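Local coordinates for protein dihydroneopterin aldolase (Burkholderia thailandensis, PDB 3V9O) that belongs to the dihydroneopterin aldolase family, whose subunits assemble into a multimer, and binds guanine in a pocket between two subunits, at residues 62-65 with 71-74; 75-80 with 103-108. One frame throughout, in Å; residues are numbered along the deposited sequence. Where two conformers were deposited one is given.

Contact 1. Residues 62-65 with 71-74; sequences TTPV and EVVD. With GUN (guanine), chain G.
Glu71 lays its side chain along Pro64 and brings its carboxylate to the backbone at Val65. Its CG lies anti to its own carbonyl carbon (chi1 -65°) and the chain runs on extended, which carries the carboxylate alongside Pro64 and puts Glu71 OE2 2.8 Å from Val65 N. That bond is nearly straight, 165° at the hydrogen, and meets OE2 on its syn side, 33° out of the carboxylate plane. OE1 takes two further backbone N-H groups, from Glu66 and Lys68, so one glutamate ties together the turn that separates the segments; its two methylenes let the carboxylate reach past Pro64 to all three. Pro64, with no N-H to satisfy, offers carbon instead: Pro64 CB lies 3.5 Å from Glu71 OE1, and Pro64 CD packs on Val72 CG1 at 3.9 Å. Farther along, Thr62 turns its methyl to Val73, Thr62 CG2 lying 3.7 Å from Val73 CG2, while its hydroxyl bonds to Pro58 O. One water lies within hydrogen-bonding reach of Thr63 O and Glu71 O, a second of Thr63 O and Glu71 OE2. At the far end of 71-74, guanine N2 donates to Val73 O at 2.8 Å and N9 to Asp74 OD1 at 2.9 Å. Three backbone N-H groups converging on one carboxylate would probably stabilise its negative charge, while the same segment presents a carbonyl and a second carboxylate to the ligand.

Contact 2. Residues 75-80 with 103-108; sequences YDLMKQ and ASLLAH. With GUN (guanine), chain G.
Leu77 and Leu105 meet through their branched ends, with His108 closing over the same leucine. Leu77 points from the first turn of its helix toward the other segment; its CG stands anti to the backbone N (chi1 171°), which extends the branched end toward 103-108. Leu105 sends a single branch to meet it: Leu105 CD2 lies 3.7 Å from Leu77 CG, and the two side chains run antiparallel, overlapping flank to flank. Leu105 CD2 also lies 4.1 Å from Met78 CA, close to the helix backbone. Leucine suits both places, because its forked end packs between the helices with carbon alone.

His108 is the last residue of the inverse gamma turn centred on Ala107, just past the helix, and its imidazole faces Leu77. The CD2 methyl of Leu77 sits over that face in a CH-pi contact, 4.0 Å from the centroid of the His108 ring and 18° off the normal, while Leu77 CD1 lies 3.5 Å from His108 NE2. A flat ring thus provides a broad surface for a branched aliphatic end.

On the other side of the segment, Tyr75 lies against guanine, with C4 of the base 3.4 Å above the plane of its ring, and Tyr75 N donates to guanine N3 at 3.0 Å. The contact joins the start of helix 76-87 to the end of helix 94-106, and both leucines also rest on Leu55 of strand 47-58, where the helices pack against the sheet.

In the fold
Contacts 1 and 2 follow one another along the chain, their centres about 16 Å apart, and they share no touch beyond the junction of Asp74 with Tyr75. That junction is where guanine binds: Val73 and Asp74 of contact 1 accept bonds from the base, and the ring of Tyr75 in contact 2 lies with one face against it. Asp74 OD1 also accepts from Asp76 N, linking the ligand-binding loop to the start of helix 76-87. Gln94 N and Glu95 OE2 of the second subunit also hydrogen-bond guanine, so the pocket lies between subunits. Contact 1 lies at the surface, its centre about 19 Å from the chain centre, whereas that of contact 2 lies about 7 Å from it, between helices and sheet.

Contact 1. Residues 62-65 with 71-74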
loop_
_atom_site.group_PDB
_atom_site.type_symbol
_atom_site.label_atom_id
_atom_site.label_comp_id
_atom_site.label_asym_id
_atom_site.label_seq_id
_atom_site.Cartn_x
_atom_site.Cartn_y
_atom_site.Cartn_z
ATOM N N THR A 62 3.120 14.589 21.149
ATOM C CA THR A 62 1.850 13.818 21.139
ATOM C C THR A 62 1.993 12.492 21.829
ATOM O O THR A 62 1.336 11.517 21.459
ATOM C CB THR A 62 1.308 13.561 19.716
ATOM O OG1 THR A 62 2.245 12.761 18.979
ATOM C CG2 THR A 62 1.045 14.882 18.993
ATOM N N THR A 63 2.848 12.413 22.845
ATOM C CA THR A 63 3.058 11.161 23.575
ATOM C C THR A 63 2.417 11.324 24.912
ATOM O O THR A 63 2.955 12.025 25.761
ATOM C CB THR A 63 4.581 10.766 23.667
ATOM O OG1 THR A 63 5.058 10.499 22.323
ATOM C CG2 THR A 63 4.735 9.468 24.507
ATOM N N PRO A 64 1.225 10.732 25.109
ATOM C CA PRO A 64 0.539 10.887 26.382
ATOM C C PRO A 64 1.174 10.040 27.445
ATOM O O PRO A 64 1.478 8.839 27.248
ATOM C CB PRO A 64 -0.888 10.398 26.089
ATOM C CG PRO A 64 -0.659 9.332 24.997
ATOM C CD PRO A 64 0.470 9.902 24.148
ATOM N N VAL A 65 1.394 10.679 28.579
ATOM C CA VAL A 65 1.862 9.958 29.736
ATOM C C VAL A 65 0.806 9.929 30.822
ATOM O O VAL A 65 0.996 9.246 31.813
ATOM C CB VAL A 65 3.235 10.474 30.280
ATOM C CG1 VAL A 65 4.264 10.476 29.163
ATOM C CG2 VAL A 65 3.100 11.860 30.858
ATOM N N GLU A 71 -2.892 16.048 25.804
ATOM C CA GLU A 71 -1.508 15.660 25.531
ATOM C C GLU A 71 -1.240 15.333 24.063
ATOM O O GLU A 71 -0.098 15.044 23.693
ATOM C CB GLU A 71 -1.127 14.427 26.356
ATOM C CG GLU A 71 -1.135 14.695 27.838
ATOM C CD GLU A 71 -0.680 13.478 28.565
ATOM O OE1 GLU A 71 -1.526 12.599 28.736
ATOM O OE2 GLU A 71 0.524 13.343 28.921
ATOM N N VAL A 72 -2.299 15.235 23.246
ATOM C CA VAL A 72 -2.126 14.867 21.849
ATOM C C VAL A 72 -2.816 15.832 20.890
ATOM O O VAL A 72 -3.533 16.767 21.320
ATOM C CB VAL A 72 -2.658 13.431 21.593
ATOM C CG1 VAL A 72 -2.016 12.411 22.501
ATOM C CG2 VAL A 72 -4.175 13.329 21.745
ATOM N N VAL A 73 -2.535 15.677 19.594
ATOM C CA VAL A 73 -3.269 16.407 18.551
ATOM C C VAL A 73 -4.571 15.642 18.299
ATOM O O VAL A 73 -4.555 14.486 17.946
ATOM C CB VAL A 73 -2.462 16.516 17.226
ATOM C CG1 VAL A 73 -3.355 17.089 16.115
ATOM C CG2 VAL A 73 -1.214 17.406 17.445
ATOM N N ASP A 74 -5.699 16.288 18.605
ATOM C CA ASP A 74 -7.023 15.660 18.458
ATOM C C ASP A 74 -7.280 15.303 16.996
ATOM O O ASP A 74 -7.298 16.184 16.118
ATOM C CB ASP A 74 -8.061 16.653 18.949
ATOM C CG ASP A 74 -9.458 16.052 19.100
ATOM O OD1 ASP A 74 -9.792 15.114 18.376
ATOM O OD2 ASP A 74 -10.233 16.629 19.921
HETATM N N9 GUN G . -10.044 12.532 19.587
HETATM C C8 GUN G . -10.935 11.688 20.236
HETATM N N7 GUN G . -10.333 10.487 20.666
HETATM C C5 GUN G . -9.013 10.678 20.306
HETATM C C6 GUN G . -7.837 9.802 20.452
HETATM O O6 GUN G . -7.840 8.686 20.996
HETATM N N1 GUN G . -6.637 10.304 19.949
HETATM C C2 GUN G . -6.553 11.515 19.264
HETATM N N2 GUN G . -5.351 11.906 18.723
HETATM N N3 GUN G . -7.665 12.356 19.116
HETATM C C4 GUN G . -8.844 11.870 19.643
HETATM O O HOH W 1 2.856 14.912 24.608
HETATM O O HOH W 2 3.045 14.232 27.525
#

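Contact 2. Residues 75-80 with 103-108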
loop_
_atom_site.group_PDB
_atom_site.type_symbol
_atom_site.label_atom_id
_atom_site.label_comp_id
_atom_site.label_asym_id
_atom_site.label_seq_id
_atom_site.Cartn_x
_atom_site.Cartn_y
_atom_site.Cartn_z
ATOM N N TYR A 75 -7.443 14.037 16.685
ATOM C CA TYR A 75 -7.618 13.659 15.312
ATOM C C TYR A 75 -8.973 14.041 14.705
ATOM O O TYR A 75 -9.102 13.985 13.464
ATOM C CB TYR A 75 -7.322 12.145 15.134
ATOM C CG TYR A 75 -8.101 11.146 15.948
ATOM C CD1 TYR A 75 -9.481 11.235 16.116
ATOM C CD2 TYR A 75 -7.452 10.028 16.480
ATOM C CE1 TYR A 75 -10.170 10.236 16.832
ATOM C CE2 TYR A 75 -8.128 9.042 17.191
ATOM C CZ TYR A 75 -9.498 9.174 17.375
ATOM O OH TYR A 75 -10.131 8.174 18.069
ATOM N N ASP A 76 -9.892 14.569 15.514
ATOM C CA ASP A 76 -11.127 15.159 14.968
ATOM C C ASP A 76 -10.833 16.346 14.031
ATOM O O ASP A 76 -11.706 16.723 13.246
ATOM C CB ASP A 76 -12.083 15.634 16.056
ATOM C CG ASP A 76 -12.760 14.479 16.832
ATOM O OD1 ASP A 76 -12.661 13.289 16.463
ATOM O OD2 ASP A 76 -13.413 14.826 17.838
ATOM N N LEU A 77 -9.647 16.931 14.129
ATOM C CA LEU A 77 -9.287 18.009 13.240
ATOM C C LEU A 77 -9.344 17.626 11.770
ATOM O O LEU A 77 -9.694 18.476 10.929
ATOM C CB LEU A 77 -7.903 18.508 13.621
ATOM C CG LEU A 77 -7.224 19.502 12.713
ATOM C CD1 LEU A 77 -7.708 20.867 13.176
ATOM C CD2 LEU A 77 -5.684 19.345 12.804
ATOM N N MET A 78 -9.091 16.355 11.422
ATOM C CA MET A 78 -9.138 15.970 10.007
ATOM C C MET A 78 -10.571 16.089 9.457
ATOM O O MET A 78 -10.773 16.783 8.424
ATOM C CB MET A 78 -8.594 14.560 9.823
ATOM C CG MET A 78 -7.110 14.456 10.121
ATOM S SD MET A 78 -6.403 12.830 9.881
ATOM C CE MET A 78 -7.080 11.938 11.329
ATOM N N LYS A 79 -11.559 15.457 10.090
ATOM C CA LYS A 79 -12.918 15.547 9.592
ATOM C C LYS A 79 -13.397 17.001 9.663
ATOM O O LYS A 79 -14.065 17.457 8.720
ATOM C CB LYS A 79 -13.830 14.573 10.374
ATOM C CG LYS A 79 -15.246 14.466 9.819
ATOM C CD LYS A 79 -16.161 13.440 10.499
ATOM C CE LYS A 79 -17.635 13.790 10.073
ATOM N NZ LYS A 79 -18.678 12.931 10.562
ATOM N N GLN A 80 -13.040 17.743 10.700
ATOM C CA GLN A 80 -13.453 19.158 10.807
ATOM C C GLN A 80 -12.938 19.982 9.644
ATOM O O GLN A 80 -13.671 20.850 9.122
ATOM C CB GLN A 80 -12.911 19.716 12.123
ATOM C CG GLN A 80 -13.745 19.279 13.324
ATOM C CD GLN A 80 -13.067 19.497 14.680
ATOM O OE1 GLN A 80 -11.929 19.990 14.773
ATOM N NE2 GLN A 80 -13.760 19.086 15.744
ATOM N N ALA A 103 -3.907 22.623 2.883
ATOM C CA ALA A 103 -3.456 23.903 3.450
ATOM C C ALA A 103 -4.057 24.126 4.840
ATOM O O ALA A 103 -3.342 24.599 5.768
ATOM C CB ALA A 103 -3.799 25.054 2.523
ATOM N N SER A 104 -5.340 23.817 4.998
ATOM C CA SER A 104 -5.974 23.944 6.300
ATOM C C SER A 104 -5.270 23.111 7.355
ATOM O O SER A 104 -5.015 23.596 8.466
ATOM C CB SER A 104 -7.454 23.525 6.144
ATOM O OG SER A 104 -8.099 23.542 7.400
ATOM N N LEU A 105 -4.968 21.855 7.034
ATOM C CA LEU A 105 -4.397 20.959 8.038
ATOM C C LEU A 105 -2.915 21.271 8.342
ATOM O O LEU A 105 -2.461 21.009 9.467
ATOM C CB LEU A 105 -4.538 19.495 7.544
ATOM C CG LEU A 105 -5.989 19.024 7.749
ATOM C CD1 LEU A 105 -6.124 17.716 6.986
ATOM C CD2 LEU A 105 -6.393 18.845 9.207
ATOM N N LEU A 106 -2.182 21.831 7.377
ATOM C CA LEU A 106 -0.811 22.272 7.627
ATOM C C LEU A 106 -0.785 23.462 8.542
ATOM O O LEU A 106 0.267 23.748 9.116
ATOM C CB LEU A 106 -0.133 22.670 6.333
ATOM C CG LEU A 106 0.299 21.461 5.541
ATOM C CD1 LEU A 106 0.572 21.948 4.082
ATOM C CD2 LEU A 106 1.513 20.737 6.149
ATOM N N ALA A 107 -1.893 24.193 8.721
ATOM C CA ALA A 107 -1.851 25.467 9.452
ATOM C C ALA A 107 -1.959 25.269 10.961
ATOM O O ALA A 107 -2.755 25.911 11.644
ATOM C CB ALA A 107 -2.966 26.419 8.927
ATOM N N HIS A 108 -1.154 24.347 11.511
ATOM C CA HIS A 108 -1.206 23.961 12.924
ATOM C C HIS A 108 0.234 23.718 13.342
ATOM O O HIS A 108 1.004 23.049 12.625
ATOM C CB HIS A 108 -2.043 22.716 13.157
ATOM C CG HIS A 108 -3.471 22.886 12.789
ATOM N ND1 HIS A 108 -4.391 23.539 13.596
ATOM C CD2 HIS A 108 -4.102 22.604 11.627
ATOM C CE1 HIS A 108 -5.545 23.615 12.943
ATOM N NE2 HIS A 108 -5.395 23.052 11.747
HETATM N N9 GUN G . -10.044 12.532 19.587
HETATM C C8 GUN G . -10.935 11.688 20.236
HETATM N N7 GUN G . -10.333 10.487 20.666
HETATM C C5 GUN G . -9.013 10.678 20.306
HETATM C C6 GUN G . -7.837 9.802 20.452
HETATM O O6 GUN G . -7.840 8.686 20.996
HETATM N N1 GUN G . -6.637 10.304 19.949
HETATM C C2 GUN G . -6.553 11.515 19.264
HETATM N N2 GUN G . -5.351 11.906 18.723
HETATM N N3 GUN G . -7.665 12.356 19.116
HETATM C C4 GUN G . -8.844 11.870 19.643
#